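GTPase-activating protein skywalker (Drosophila melanogaster, PDB 6R82) acts as a GTPase-activating protein for Rab35, regulating endosomal recycling and turnover of synaptic vesicle proteins, and is represented here by its TLDc domain. Local coordinates at residues 45-50 with 179-184; 33-38 with 150-155; 53-58 with 77-82; 71-76 with 136-141. All coordinates share one frame; numbering follows the deposited sequence.

Contact 1 of 4, residues 45-50 with 179-184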
loop_
_atom_site.group_PDB
_atom_site.type_symbol
_atom_site.label_atom_id
_atom_site.label_comp_id
_atom_site.label_asym_id
_atom_site.label_seq_id
_atom_site.Cartn_x
_atom_site.Cartn_y
_atom_site.Cartn_z
ATOM N N THR A 45 10.187 1.693 11.747
ATOM C CA THR A 45 9.981 1.291 13.136
ATOM C C THR A 45 8.712 1.914 13.731
ATOM O O THR A 45 7.911 1.221 14.373
ATOM C CB THR A 45 11.209 1.661 13.970
ATOM O OG1 THR A 45 12.359 0.971 13.455
ATOM C CG2 THR A 45 10.987 1.270 15.425
ATOM N N THR A 46 8.508 3.222 13.539
ATOM C CA THR A 46 7.270 3.818 14.045
ATOM C C THR A 46 6.071 3.424 13.190
ATOM O O THR A 46 4.956 3.299 13.713
ATOM C CB THR A 46 7.383 5.345 14.137
ATOM O OG1 THR A 46 7.646 5.902 12.842
ATOM C CG2 THR A 46 8.508 5.736 15.090
ATOM N N PHE A 47 6.281 3.209 11.890
ATOM C CA PHE A 47 5.222 2.707 11.013
ATOM C C PHE A 47 4.653 1.379 11.529
ATOM O O PHE A 47 3.431 1.226 11.665
ATOM C CB PHE A 47 5.791 2.560 9.595
ATOM C CG PHE A 47 4.865 1.892 8.602
ATOM C CD1 PHE A 47 4.867 0.516 8.443
ATOM C CD2 PHE A 47 4.053 2.657 7.769
ATOM C CE1 PHE A 47 4.041 -0.096 7.511
ATOM C CE2 PHE A 47 3.231 2.060 6.830
ATOM C CZ PHE A 47 3.221 0.677 6.700
ATOM N N TYR A 48 5.530 0.404 11.816
ATOM C CA TYR A 48 5.065 -0.909 12.271
ATOM C C TYR A 48 4.310 -0.797 13.587
ATOM O O TYR A 48 3.242 -1.393 13.756
ATOM C CB TYR A 48 6.238 -1.878 12.435
ATOM C CG TYR A 48 6.918 -2.244 11.147
ATOM C CD1 TYR A 48 6.184 -2.522 10.003
ATOM C CD2 TYR A 48 8.312 -2.302 11.065
ATOM C CE1 TYR A 48 6.806 -2.847 8.807
ATOM C CE2 TYR A 48 8.945 -2.638 9.873
ATOM C CZ TYR A 48 8.199 -2.896 8.756
ATOM O OH TYR A 48 8.829 -3.220 7.580
ATOM N N VAL A 49 4.862 -0.041 14.539
ATOM C CA VAL A 49 4.248 0.067 15.856
ATOM C C VAL A 49 2.793 0.530 15.736
ATOM O O VAL A 49 1.909 0.067 16.474
ATOM C CB VAL A 49 5.077 1.014 16.744
ATOM C CG1 VAL A 49 4.314 1.370 17.990
ATOM C CG2 VAL A 49 6.447 0.375 17.096
ATOM N N ARG A 50 2.518 1.423 14.787
ATOM C CA ARG A 50 1.181 1.997 14.686
ATOM C C ARG A 50 0.230 1.182 13.810
ATOM O O ARG A 50 -0.974 1.149 14.087
ATOM C CB ARG A 50 1.268 3.440 14.175
ATOM C CG ARG A 50 1.521 4.425 15.328
ATOM C CD ARG A 50 1.243 5.876 14.968
ATOM N NE ARG A 50 1.450 6.768 16.118
ATOM C CZ ARG A 50 0.479 7.197 16.922
ATOM N NH1 ARG A 50 -0.792 6.839 16.719
ATOM N NH2 ARG A 50 0.772 7.996 17.930
ATOM N N LEU A 179 3.389 10.212 3.528
ATOM C CA LEU A 179 2.799 8.887 3.453
ATOM C C LEU A 179 1.684 8.791 4.485
ATOM O O LEU A 179 1.844 9.247 5.621
ATOM C CB LEU A 179 3.849 7.802 3.692
ATOM C CG LEU A 179 3.238 6.402 3.697
ATOM C CD1 LEU A 179 3.927 5.541 2.680
ATOM C CD2 LEU A 179 3.362 5.801 5.076
ATOM N N GLU A 180 0.556 8.209 4.074
ATOM C CA GLU A 180 -0.600 8.011 4.935
ATOM C C GLU A 180 -1.060 6.561 4.860
ATOM O O GLU A 180 -1.055 5.959 3.783
ATOM C CB GLU A 180 -1.758 8.939 4.530
ATOM C CG GLU A 180 -1.608 10.370 5.059
ATOM C CD GLU A 180 -2.651 11.343 4.492
ATOM O OE1 GLU A 180 -3.450 10.938 3.605
ATOM O OE2 GLU A 180 -2.657 12.519 4.939
ATOM N N VAL A 181 -1.459 6.008 6.008
ATOM C CA VAL A 181 -2.041 4.671 6.086
ATOM C C VAL A 181 -3.382 4.763 6.808
ATOM O O VAL A 181 -3.461 5.329 7.901
ATOM C CB VAL A 181 -1.117 3.668 6.810
ATOM C CG1 VAL A 181 -1.679 2.243 6.666
ATOM C CG2 VAL A 181 0.293 3.737 6.248
ATOM N N TYR A 182 -4.424 4.199 6.199
ATOM C CA TYR A 182 -5.763 4.145 6.768
ATOM C C TYR A 182 -6.111 2.709 7.122
ATOM O O TYR A 182 -5.729 1.782 6.407
ATOM C CB TYR A 182 -6.810 4.700 5.780
ATOM C CG TYR A 182 -6.637 6.181 5.517
ATOM C CD1 TYR A 182 -5.769 6.633 4.525
ATOM C CD2 TYR A 182 -7.319 7.124 6.273
ATOM C CE1 TYR A 182 -5.589 7.996 4.291
ATOM C CE2 TYR A 182 -7.138 8.486 6.054
ATOM C CZ TYR A 182 -6.274 8.912 5.057
ATOM O OH TYR A 182 -6.101 10.261 4.831
ATOM N N GLY A 183 -6.828 2.534 8.235
ATOM C CA GLY A 183 -7.508 1.300 8.543
ATOM C C GLY A 183 -9.019 1.455 8.444
ATOM O O GLY A 183 -9.539 2.461 7.959
ATOM N N PHE A 184 -9.727 0.432 8.923
ATOM C CA PHE A 184 -11.186 0.419 8.838
ATOM C C PHE A 184 -11.773 -0.101 10.139
ATOM O O PHE A 184 -11.349 -1.149 10.638
ATOM C CB PHE A 184 -11.664 -0.441 7.656
ATOM C CG PHE A 184 -11.125 0.013 6.332
ATOM C CD1 PHE A 184 -9.865 -0.392 5.906
ATOM C CD2 PHE A 184 -11.860 0.871 5.522
ATOM C CE1 PHE A 184 -9.352 0.042 4.701
ATOM C CE2 PHE A 184 -11.351 1.299 4.300
ATOM C CZ PHE A 184 -10.092 0.884 3.892
#
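Phe47 and Val181 mark the closest backbone approach of helix 44-51 to strand 173-185, and their CA atoms are still 9.0 Å apart. That spacing suits a helix lying over a sheet, with side chains alone bridging the gap, and just 91 Å² is buried between the two segments. From the helix, Phe47 does all the touching. Its CG is turned anti to the backbone N (chi1 173°), which sets CD2 and CE2 against the methyls of Leu179 and Val181. CE2 lies 3.4 Å from Val181 CG2, a tight fit for two carbons, and 4.1 Å from Leu179 CD2. Leu179 and Val181, two residues apart in the strand, present these methyls on the same face, and each side chain crosses Phe47 at about a right angle. The ring meets both obliquely. Glu180 between them points away, and on that far face Tyr182 OH donates to Glu180 OE1 over 3.0 Å, reaching it from above the carboxylate plane. With an alanine here instead of Phe47, Leu179 and Val181 would probably lose their aromatic cover, and the helix its apolar anchor on this strand. The same ring packs edge-to-face with Trp77 and touches Ile136 of strand 135-138, so it is part of a buried cluster in the TLDc core shared by several elements. Next to it, Tyr48 makes a cation-pi contact with Arg80 and bonds through OH to Asp132 O. Strand 173-185 itself runs between strands 30-36 and 57-63, pairing antiparallel with both.

Contact 2 of 4, residues 33-38 with 150-155; sequences LLYTTE and ENIRFG
Thr37 OG1 accepts a hydrogen bond from the backbone N of Leu179, in the neighbouring strand 173-185, over 2.8 Å. With OG1 set between the backbone N and the carbonyl carbon (chi1 52°), CG2 lies anti to the carbonyl carbon, where it meets Ile152 CG2 at 4.1 Å. The other branch of Ile152 reaches Tyr35: CD1 is 3.9 Å from Tyr35 OH and 4.2 Å from Tyr35 CE2, oblique to the ring, the two side chains coming from opposite directions. Ile152 lies in the connection of a beta hairpin of the TLDc domain, since strands 146-149 and 154-156 follow each other and pair antiparallel, and from there it packs its two branches on Tyr35 of strand 30-36 and on Thr37 two residues later. Its backbone is in the left-handed helical region (phi 51°, psi 39°), unusual for a beta-branched residue. The turn around it is tied by Asp149, whose OD1 accepts from the N atoms of both Asn151 and Arg153 while OD2 accepts from Phe154 N. On the other segment, Thr36 OG1 accepts from Glu38 N at 3.2 Å, an ST turn. Earlier in it, Leu34 and Tyr35 both face Val181, a classic beta bulge, and Tyr35 OH has a weak hydrogen bond with Thr46 OG1 of helix 44-51. Beyond the turn, Arg153 lays its CG over the centre of the Phe154 ring, 3.4 Å above the plane.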
loop_
_atom_site.group_PDB
_atom_site.type_symbol
_atom_site.label_atom_id
_atom_site.label_comp_id
_atom_site.label_asym_id
_atom_site.label_seq_id
_atom_site.Cartn_x
_atom_site.Cartn_y
_atom_site.Cartn_z
ATOM N N LEU A 33 -7.422 7.145 10.093
ATOM C CA LEU A 33 -6.013 7.396 9.825
ATOM C C LEU A 33 -5.159 6.708 10.885
ATOM O O LEU A 33 -5.243 7.055 12.066
ATOM C CB LEU A 33 -5.755 8.903 9.830
ATOM C CG LEU A 33 -4.281 9.274 9.673
ATOM C CD1 LEU A 33 -3.880 8.997 8.222
ATOM C CD2 LEU A 33 -4.012 10.727 10.087
ATOM N N LEU A 34 -4.333 5.738 10.467
ATOM C CA LEU A 34 -3.464 5.016 11.407
ATOM C C LEU A 34 -2.086 5.654 11.560
ATOM O O LEU A 34 -1.487 5.569 12.642
ATOM C CB LEU A 34 -3.260 3.561 10.957
ATOM C CG LEU A 34 -4.528 2.765 10.623
ATOM C CD1 LEU A 34 -4.172 1.395 10.053
ATOM C CD2 LEU A 34 -5.405 2.623 11.882
ATOM N N TYR A 35 -1.563 6.261 10.498
ATOM C CA TYR A 35 -0.171 6.691 10.462
ATOM C C TYR A 35 -0.028 7.755 9.398
ATOM O O TYR A 35 -0.522 7.574 8.278
ATOM C CB TYR A 35 0.781 5.522 10.142
ATOM C CG TYR A 35 2.261 5.931 10.112
ATOM C CD1 TYR A 35 2.998 6.035 11.291
ATOM C CD2 TYR A 35 2.903 6.228 8.916
ATOM C CE1 TYR A 35 4.330 6.412 11.277
ATOM C CE2 TYR A 35 4.239 6.606 8.894
ATOM C CZ TYR A 35 4.940 6.693 10.078
ATOM O OH TYR A 35 6.261 7.075 10.072
ATOM N N THR A 36 0.661 8.845 9.737
ATOM C CA THR A 36 1.042 9.837 8.744
ATOM C C THR A 36 2.435 10.372 9.050
ATOM O O THR A 36 2.758 10.681 10.201
ATOM C CB THR A 36 0.051 11.007 8.673
ATOM O OG1 THR A 36 0.572 12.009 7.789
ATOM C CG2 THR A 36 -0.146 11.620 10.040
ATOM N N THR A 37 3.244 10.498 8.002
ATOM C CA THR A 37 4.592 11.035 8.146
ATOM C C THR A 37 4.586 12.502 8.550
ATOM O O THR A 37 5.610 13.007 9.019
ATOM C CB THR A 37 5.353 10.857 6.843
ATOM O OG1 THR A 37 4.567 11.390 5.771
ATOM C CG2 THR A 37 5.594 9.382 6.576
ATOM N N GLU A 38 3.449 13.186 8.401
ATOM C CA GLU A 38 3.337 14.567 8.846
ATOM C C GLU A 38 3.284 14.701 10.366
ATOM O O GLU A 38 3.561 15.792 10.879
ATOM C CB GLU A 38 2.096 15.219 8.226
ATOM C CG GLU A 38 2.273 15.686 6.773
ATOM C CD GLU A 38 1.205 16.695 6.342
ATOM O OE1 GLU A 38 1.490 17.919 6.339
ATOM O OE2 GLU A 38 0.077 16.261 6.012
ATOM N N GLU A 150 13.923 2.450 4.796
ATOM C CA GLU A 150 13.658 2.398 6.228
ATOM C C GLU A 150 13.389 3.765 6.830
ATOM O O GLU A 150 12.913 3.835 7.969
ATOM C CB GLU A 150 14.835 1.745 6.965
ATOM C CG GLU A 150 16.089 2.619 7.012
ATOM C CD GLU A 150 17.333 1.852 7.452
ATOM O OE1 GLU A 150 17.856 2.149 8.549
ATOM O OE2 GLU A 150 17.789 0.957 6.704
ATOM N N ASN A 151 13.689 4.844 6.109
ATOM C CA ASN A 151 13.431 6.192 6.594
ATOM C C ASN A 151 12.157 6.782 6.014
ATOM O O ASN A 151 11.797 7.907 6.377
ATOM C CB ASN A 151 14.616 7.111 6.277
ATOM C CG ASN A 151 15.909 6.606 6.875
ATOM O OD1 ASN A 151 16.858 6.288 6.155
ATOM N ND2 ASN A 151 15.948 6.512 8.198
ATOM N N ILE A 152 11.469 6.038 5.139
ATOM C CA ILE A 152 10.273 6.489 4.429
ATOM C C ILE A 152 10.570 7.827 3.761
ATOM O O ILE A 152 9.728 8.736 3.747
ATOM C CB ILE A 152 9.044 6.565 5.362
ATOM C CG1 ILE A 152 9.039 5.377 6.324
ATOM C CG2 ILE A 152 7.751 6.549 4.541
ATOM C CD1 ILE A 152 7.697 5.137 7.008
ATOM N N ARG A 153 11.784 7.951 3.218
ATOM C CA ARG A 153 12.198 9.156 2.523
ATOM C C ARG A 153 12.317 8.935 1.018
ATOM O O ARG A 153 11.757 9.715 0.241
ATOM C CB ARG A 153 13.520 9.664 3.099
ATOM C CG ARG A 153 14.277 10.581 2.154
ATOM C CD ARG A 153 15.478 11.249 2.830
ATOM N NE ARG A 153 15.104 12.276 3.807
ATOM C CZ ARG A 153 14.325 13.337 3.569
ATOM N NH1 ARG A 153 13.824 13.572 2.360
ATOM N NH2 ARG A 153 14.061 14.190 4.554
ATOM N N PHE A 154 12.999 7.867 0.583
ATOM C CA PHE A 154 13.156 7.573 -0.835
ATOM C C PHE A 154 12.531 6.227 -1.174
ATOM O O PHE A 154 12.469 5.321 -0.339
ATOM C CB PHE A 154 14.634 7.539 -1.270
ATOM C CG PHE A 154 15.400 8.791 -0.969
ATOM C CD1 PHE A 154 14.998 10.006 -1.492
ATOM C CD2 PHE A 154 16.538 8.748 -0.170
ATOM C CE1 PHE A 154 15.698 11.168 -1.219
ATOM C CE2 PHE A 154 17.249 9.910 0.108
ATOM C CZ PHE A 154 16.826 11.120 -0.420
ATOM N N GLY A 155 12.115 6.088 -2.431
ATOM C CA GLY A 155 11.483 4.872 -2.888
ATOM C C GLY A 155 11.623 4.709 -4.384
ATOM O O GLY A 155 12.097 5.602 -5.091
#

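Contact 3 of 4, residues 53-58 with 77-82; sequences QHEPTL and WFERNV
Trp77 begins a short 3-10 segment, 77-81, of the TLDc domain, and two waters link it to the 53-58 segment that leads into strand 57-63. Water 1 accepts from Trp77 N at 2.9 Å and lies 2.8 Å from His54 O, to which it probably donates. Water 2 lies in the indole plane, accepting from Trp77 NE1 at 2.9 Å and bonded to Thr57 OG1 at 2.8 Å. The waters join polar atoms of the two segments that do not bond directly. Next, Phe78 turns its CG anti to the backbone N (chi1 -176°), which lays the ring alongside Gln53. The amide lies nearly parallel to the ring (planes 15° apart), with Gln53 NE2 over one face, offset toward the rim and 3.6 Å from Phe78 CD1; Gln53 OE1 is meanwhile bonded to Arg76 NH1. Glu79 OE2 stands 4.4 Å from Glu55 OE1, a like-charge pair probably eased by Arg76, whose NE makes a long, weak ion pair with Glu79. Arg80 folds back on the turn: its N closes the 3-10 bond to Trp77 O, and Arg80 NH1 reaches Trp77 O at 3.0 Å from the opposite face of the carbonyl plane while also forming a salt bridge with Glu52. Asn81 places ND2 over one face of the Arg80 guanidinium, and Val82 N bonds to Glu79 O at 3.2 Å.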
loop_
_atom_site.group_PDB
_atom_site.type_symbol
_atom_site.label_atom_id
_atom_site.label_comp_id
_atom_site.label_asym_id
_atom_site.label_seq_id
_atom_site.Cartn_x
_atom_site.Cartn_y
_atom_site.Cartn_z
ATOM N N GLN A 53 -1.044 -4.315 13.372
ATOM C CA GLN A 53 -2.140 -5.231 13.696
ATOM C C GLN A 53 -3.465 -4.896 12.993
ATOM O O GLN A 53 -4.471 -5.584 13.228
ATOM C CB GLN A 53 -2.343 -5.293 15.215
ATOM C CG GLN A 53 -1.155 -5.957 15.992
ATOM C CD GLN A 53 -1.083 -7.479 15.789
ATOM O OE1 GLN A 53 -1.597 -8.014 14.808
ATOM N NE2 GLN A 53 -0.463 -8.177 16.737
ATOM N N HIS A 54 -3.491 -3.900 12.108
ATOM C CA HIS A 54 -4.711 -3.569 11.358
ATOM C C HIS A 54 -4.788 -4.347 10.051
ATOM O O HIS A 54 -3.779 -4.536 9.375
ATOM C CB HIS A 54 -4.776 -2.073 11.044
ATOM C CG HIS A 54 -5.063 -1.220 12.241
ATOM N ND1 HIS A 54 -6.344 -0.881 12.625
ATOM C CD2 HIS A 54 -4.236 -0.633 13.137
ATOM C CE1 HIS A 54 -6.297 -0.143 13.723
ATOM N NE2 HIS A 54 -5.026 0.032 14.047
ATOM N N GLU A 55 -5.992 -4.780 9.682
ATOM C CA GLU A 55 -6.188 -5.285 8.327
ATOM C C GLU A 55 -7.647 -5.115 7.940
ATOM O O GLU A 55 -8.528 -5.184 8.807
ATOM C CB GLU A 55 -5.782 -6.758 8.186
ATOM C CG GLU A 55 -6.709 -7.709 8.898
ATOM C CD GLU A 55 -6.492 -9.168 8.498
ATOM O OE1 GLU A 55 -5.317 -9.592 8.352
ATOM O OE2 GLU A 55 -7.506 -9.882 8.329
ATOM N N PRO A 56 -7.931 -4.825 6.669
ATOM C CA PRO A 56 -6.968 -4.449 5.620
ATOM C C PRO A 56 -6.494 -3.019 5.827
ATOM O O PRO A 56 -6.964 -2.381 6.771
ATOM C CB PRO A 56 -7.794 -4.550 4.344
ATOM C CG PRO A 56 -9.200 -4.124 4.821
ATOM C CD PRO A 56 -9.332 -4.682 6.222
ATOM N N THR A 57 -5.577 -2.516 4.998
ATOM C CA THR A 57 -5.165 -1.121 5.111
ATOM C C THR A 57 -5.070 -0.505 3.724
ATOM O O THR A 57 -5.024 -1.197 2.710
ATOM C CB THR A 57 -3.815 -0.937 5.841
ATOM O OG1 THR A 57 -2.805 -1.705 5.186
ATOM C CG2 THR A 57 -3.909 -1.377 7.300
ATOM N N LEU A 58 -5.060 0.816 3.699
ATOM C CA LEU A 58 -4.957 1.586 2.470
ATOM C C LEU A 58 -3.747 2.499 2.604
ATOM O O LEU A 58 -3.689 3.334 3.515
ATOM C CB LEU A 58 -6.234 2.399 2.218
ATOM C CG LEU A 58 -6.367 3.080 0.850
ATOM C CD1 LEU A 58 -6.210 2.063 -0.271
ATOM C CD2 LEU A 58 -7.720 3.758 0.743
ATOM N N TRP A 77 0.563 -6.041 8.507
ATOM C CA TRP A 77 2.008 -6.025 8.317
ATOM C C TRP A 77 2.708 -6.859 9.380
ATOM O O TRP A 77 3.848 -7.272 9.170
ATOM C CB TRP A 77 2.525 -4.584 8.305
ATOM C CG TRP A 77 2.160 -3.829 7.033
ATOM C CD1 TRP A 77 1.182 -2.892 6.893
ATOM C CD2 TRP A 77 2.778 -3.957 5.742
ATOM N NE1 TRP A 77 1.145 -2.436 5.599
ATOM C CE2 TRP A 77 2.112 -3.073 4.870
ATOM C CE3 TRP A 77 3.821 -4.744 5.239
ATOM C CZ2 TRP A 77 2.465 -2.932 3.515
ATOM C CZ3 TRP A 77 4.163 -4.617 3.884
ATOM C CH2 TRP A 77 3.490 -3.709 3.043
ATOM N N PHE A 78 2.035 -7.132 10.505
ATOM C CA PHE A 78 2.546 -8.062 11.505
ATOM C C PHE A 78 2.967 -9.389 10.888
ATOM O O PHE A 78 3.881 -10.042 11.399
ATOM C CB PHE A 78 1.473 -8.314 12.564
ATOM C CG PHE A 78 1.915 -9.198 13.715
ATOM C CD1 PHE A 78 2.528 -8.643 14.830
ATOM C CD2 PHE A 78 1.667 -10.573 13.694
ATOM C CE1 PHE A 78 2.916 -9.441 15.911
ATOM C CE2 PHE A 78 2.047 -11.384 14.759
ATOM C CZ PHE A 78 2.674 -10.821 15.871
ATOM N N GLU A 79 2.309 -9.811 9.809
ATOM C CA GLU A 79 2.606 -11.109 9.209
ATOM C C GLU A 79 3.911 -11.129 8.412
ATOM O O GLU A 79 4.264 -12.180 7.881
ATOM C CB GLU A 79 1.435 -11.550 8.317
ATOM C CG GLU A 79 0.188 -11.937 9.156
ATOM C CD GLU A 79 -1.008 -12.394 8.311
ATOM O OE1 GLU A 79 -0.867 -12.553 7.082
ATOM O OE2 GLU A 79 -2.099 -12.600 8.892
ATOM N N ARG A 80 4.643 -10.014 8.337
ATOM C CA ARG A 80 5.900 -10.002 7.597
ATOM C C ARG A 80 6.917 -10.995 8.156
ATOM O O ARG A 80 7.858 -11.360 7.440
ATOM C CB ARG A 80 6.493 -8.591 7.603
ATOM C CG ARG A 80 6.866 -8.117 9.002
ATOM C CD ARG A 80 7.179 -6.633 9.048
ATOM N NE ARG A 80 7.648 -6.226 10.378
ATOM C CZ ARG A 80 6.855 -5.889 11.397
ATOM N NH1 ARG A 80 5.514 -5.899 11.267
ATOM N NH2 ARG A 80 7.396 -5.550 12.557
ATOM N N ASN A 81 6.751 -11.443 9.410
ATOM C CA ASN A 81 7.740 -12.271 10.089
ATOM C C ASN A 81 7.314 -13.726 10.210
ATOM O O ASN A 81 7.993 -14.501 10.884
ATOM C CB ASN A 81 8.052 -11.705 11.477
ATOM C CG ASN A 81 8.880 -10.445 11.411
ATOM O OD1 ASN A 81 9.845 -10.378 10.655
ATOM N ND2 ASN A 81 8.516 -9.436 12.209
ATOM N N VAL A 82 6.200 -14.109 9.579
ATOM C CA VAL A 82 5.720 -15.482 9.663
ATOM C C VAL A 82 6.748 -16.420 9.033
ATOM O O VAL A 82 7.324 -16.125 7.978
ATOM C CB VAL A 82 4.347 -15.594 8.976
ATOM C CG1 VAL A 82 4.016 -17.043 8.620
ATOM C CG2 VAL A 82 3.246 -14.960 9.874
HETATM O O HOH W 1 -1.138 -3.689 9.000
HETATM O O HOH W 2 -0.486 -0.692 3.941
#

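Contact 4 of 4, residues 71-76 with 136-141; sequences AYCSSR and ITIGGG
Ala71 and Cys73 of strand 68-73 face Ile138 of strand 135-138 across the interior of the TLDc beta-sandwich; the two strands are not neighbours in the sheet and meet by side chains alone. The apolar contacts converge on one methyl: Ile138 CD1 lies 3.8 Å from Ala71 CB and 3.9 Å from Cys73 SG. Its CG1 branch stands anti to the carbonyl carbon (chi1 -58°), carrying CD1 to both partners, while CG2 rests 4.0 Å from Ala71 CB. Tyr72, between them, points away and meets the Phe99 ring on the other side. Met129 also touches Cys73, widening the buried cluster.

Hydrogen bonds tie each segment to itself or to its own neighbours. Where strand 68-73 ends, Ser74 OG and Ser75 OG are 3.1 Å apart, and Ser74 OG is bonded as well to Thr98 OG1 and Thr95 N, which ties this bend to the loop leading into strand 99-104. On the other side, Thr137 OG1 bonds to Ile146 O.

Backbone conformation supplies the last feature. The chain leaves Ile138 through three glycines; at the phi and psi of Gly139 (82° and 100°), a CB would collide with the carbonyl O of Ile138.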
loop_
_atom_site.group_PDB
_atom_site.type_symbol
_atom_site.label_atom_id
_atom_site.label_comp_id
_atom_site.label_asym_id
_atom_site.label_seq_id
_atom_site.Cartn_x
_atom_site.Cartn_y
_atom_site.Cartn_z
ATOM N N ALA A 71 -1.572 1.604 -2.433
ATOM C CA ALA A 71 -2.048 0.231 -2.525
ATOM C C ALA A 71 -3.058 -0.075 -1.429
ATOM O O ALA A 71 -2.925 0.393 -0.296
ATOM C CB ALA A 71 -0.894 -0.771 -2.430
ATOM N N TYR A 72 -4.049 -0.885 -1.777
ATOM C CA TYR A 72 -4.896 -1.548 -0.801
ATOM C C TYR A 72 -4.196 -2.844 -0.398
ATOM O O TYR A 72 -3.894 -3.679 -1.255
ATOM C CB TYR A 72 -6.280 -1.807 -1.402
ATOM C CG TYR A 72 -7.219 -2.622 -0.546
ATOM C CD1 TYR A 72 -7.933 -2.033 0.489
ATOM C CD2 TYR A 72 -7.396 -3.973 -0.770
ATOM C CE1 TYR A 72 -8.797 -2.778 1.281
ATOM C CE2 TYR A 72 -8.263 -4.731 0.020
ATOM C CZ TYR A 72 -8.954 -4.118 1.041
ATOM O OH TYR A 72 -9.804 -4.859 1.816
ATOM N N CYS A 73 -3.924 -3.007 0.897
ATOM C CA CYS A 73 -3.197 -4.164 1.408
ATOM C C CYS A 73 -4.130 -5.073 2.190
ATOM O O CYS A 73 -4.731 -4.648 3.178
ATOM C CB CYS A 73 -2.039 -3.716 2.294
ATOM S SG CYS A 73 -0.927 -2.550 1.453
ATOM N N SER A 74 -4.200 -6.340 1.787
ATOM C CA SER A 74 -5.174 -7.252 2.375
ATOM C C SER A 74 -4.830 -7.685 3.805
ATOM O O SER A 74 -5.741 -8.026 4.562
ATOM C CB SER A 74 -5.308 -8.489 1.492
ATOM O OG SER A 74 -4.041 -9.121 1.372
ATOM N N SER A 75 -3.556 -7.691 4.209
ATOM C CA SER A 75 -3.157 -8.421 5.411
ATOM C C SER A 75 -2.367 -7.533 6.361
ATOM O O SER A 75 -1.786 -6.519 5.958
ATOM C CB SER A 75 -2.316 -9.655 5.045
ATOM O OG SER A 75 -2.934 -10.365 3.996
ATOM N N ARG A 76 -2.332 -7.927 7.637
ATOM C CA ARG A 76 -1.605 -7.115 8.604
ATOM C C ARG A 76 -0.101 -7.182 8.351
ATOM O O ARG A 76 0.443 -8.228 7.978
ATOM C CB ARG A 76 -1.935 -7.523 10.041
ATOM C CG ARG A 76 -2.141 -8.940 10.261
ATOM C CD ARG A 76 -2.760 -9.239 11.616
ATOM N NE ARG A 76 -2.734 -10.685 11.666
ATOM C CZ ARG A 76 -2.036 -11.414 12.523
ATOM N NH1 ARG A 76 -1.326 -10.832 13.489
ATOM N NH2 ARG A 76 -2.090 -12.737 12.424
ATOM N N ILE A 136 9.997 -1.708 2.888
ATOM C CA ILE A 136 8.636 -2.181 2.720
ATOM C C ILE A 136 8.354 -2.176 1.224
ATOM O O ILE A 136 8.730 -1.230 0.526
ATOM C CB ILE A 136 7.647 -1.298 3.510
ATOM C CG1 ILE A 136 6.325 -2.010 3.720
ATOM C CG2 ILE A 136 7.440 0.069 2.859
ATOM C CD1 ILE A 136 5.781 -1.801 5.114
ATOM N N THR A 137 7.760 -3.256 0.715
ATOM C CA THR A 137 7.526 -3.360 -0.719
ATOM C C THR A 137 6.168 -3.999 -0.977
ATOM O O THR A 137 5.660 -4.770 -0.157
ATOM C CB THR A 137 8.648 -4.158 -1.429
ATOM O OG1 THR A 137 8.455 -4.139 -2.851
ATOM C CG2 THR A 137 8.666 -5.590 -0.970
ATOM N N ILE A 138 5.579 -3.661 -2.127
ATOM C CA ILE A 138 4.278 -4.185 -2.543
ATOM C C ILE A 138 4.337 -4.499 -4.032
ATOM O O ILE A 138 4.717 -3.641 -4.833
ATOM C CB ILE A 138 3.138 -3.184 -2.267
ATOM C CG1 ILE A 138 3.081 -2.811 -0.783
ATOM C CG2 ILE A 138 1.800 -3.739 -2.774
ATOM C CD1 ILE A 138 2.257 -1.587 -0.511
ATOM N N GLY A 139 3.938 -5.712 -4.403
ATOM C CA GLY A 139 3.931 -6.110 -5.797
ATOM C C GLY A 139 5.288 -6.571 -6.292
ATOM O O GLY A 139 6.161 -5.754 -6.610
ATOM N N GLY A 140 5.484 -7.887 -6.355
ATOM C CA GLY A 140 6.764 -8.457 -6.699
ATOM C C GLY A 140 6.690 -9.359 -7.922
ATOM O O GLY A 140 5.632 -9.551 -8.526
ATOM N N GLY A 141 7.849 -9.922 -8.261
ATOM C CA GLY A 141 7.976 -10.777 -9.424
ATOM C C GLY A 141 8.604 -10.035 -10.586
ATOM O O GLY A 141 7.906 -9.340 -11.333
#

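All four contacts lie in the TLDc domain and reach its antiparallel sheet. Along the chain the first segments run 33-38, 45-50, 53-58 and 71-76, the second 77-82, 136-141, 150-155 and 179-184, so contacts 1 and 2 interleave, contacts 3 and 4 do the same, and the first pair encloses the second. Contact 1 touches each of the other three: its centre is about 8 Å from that of contact 2, 10 Å from contact 3 and 14 Å from contact 4, which lies closest to the centre of the chain. Contacts 3 and 4 are joined by pairing of strands 57-63 and 68-73. Early and late parts of the sequence are thereby packed into one compact domain.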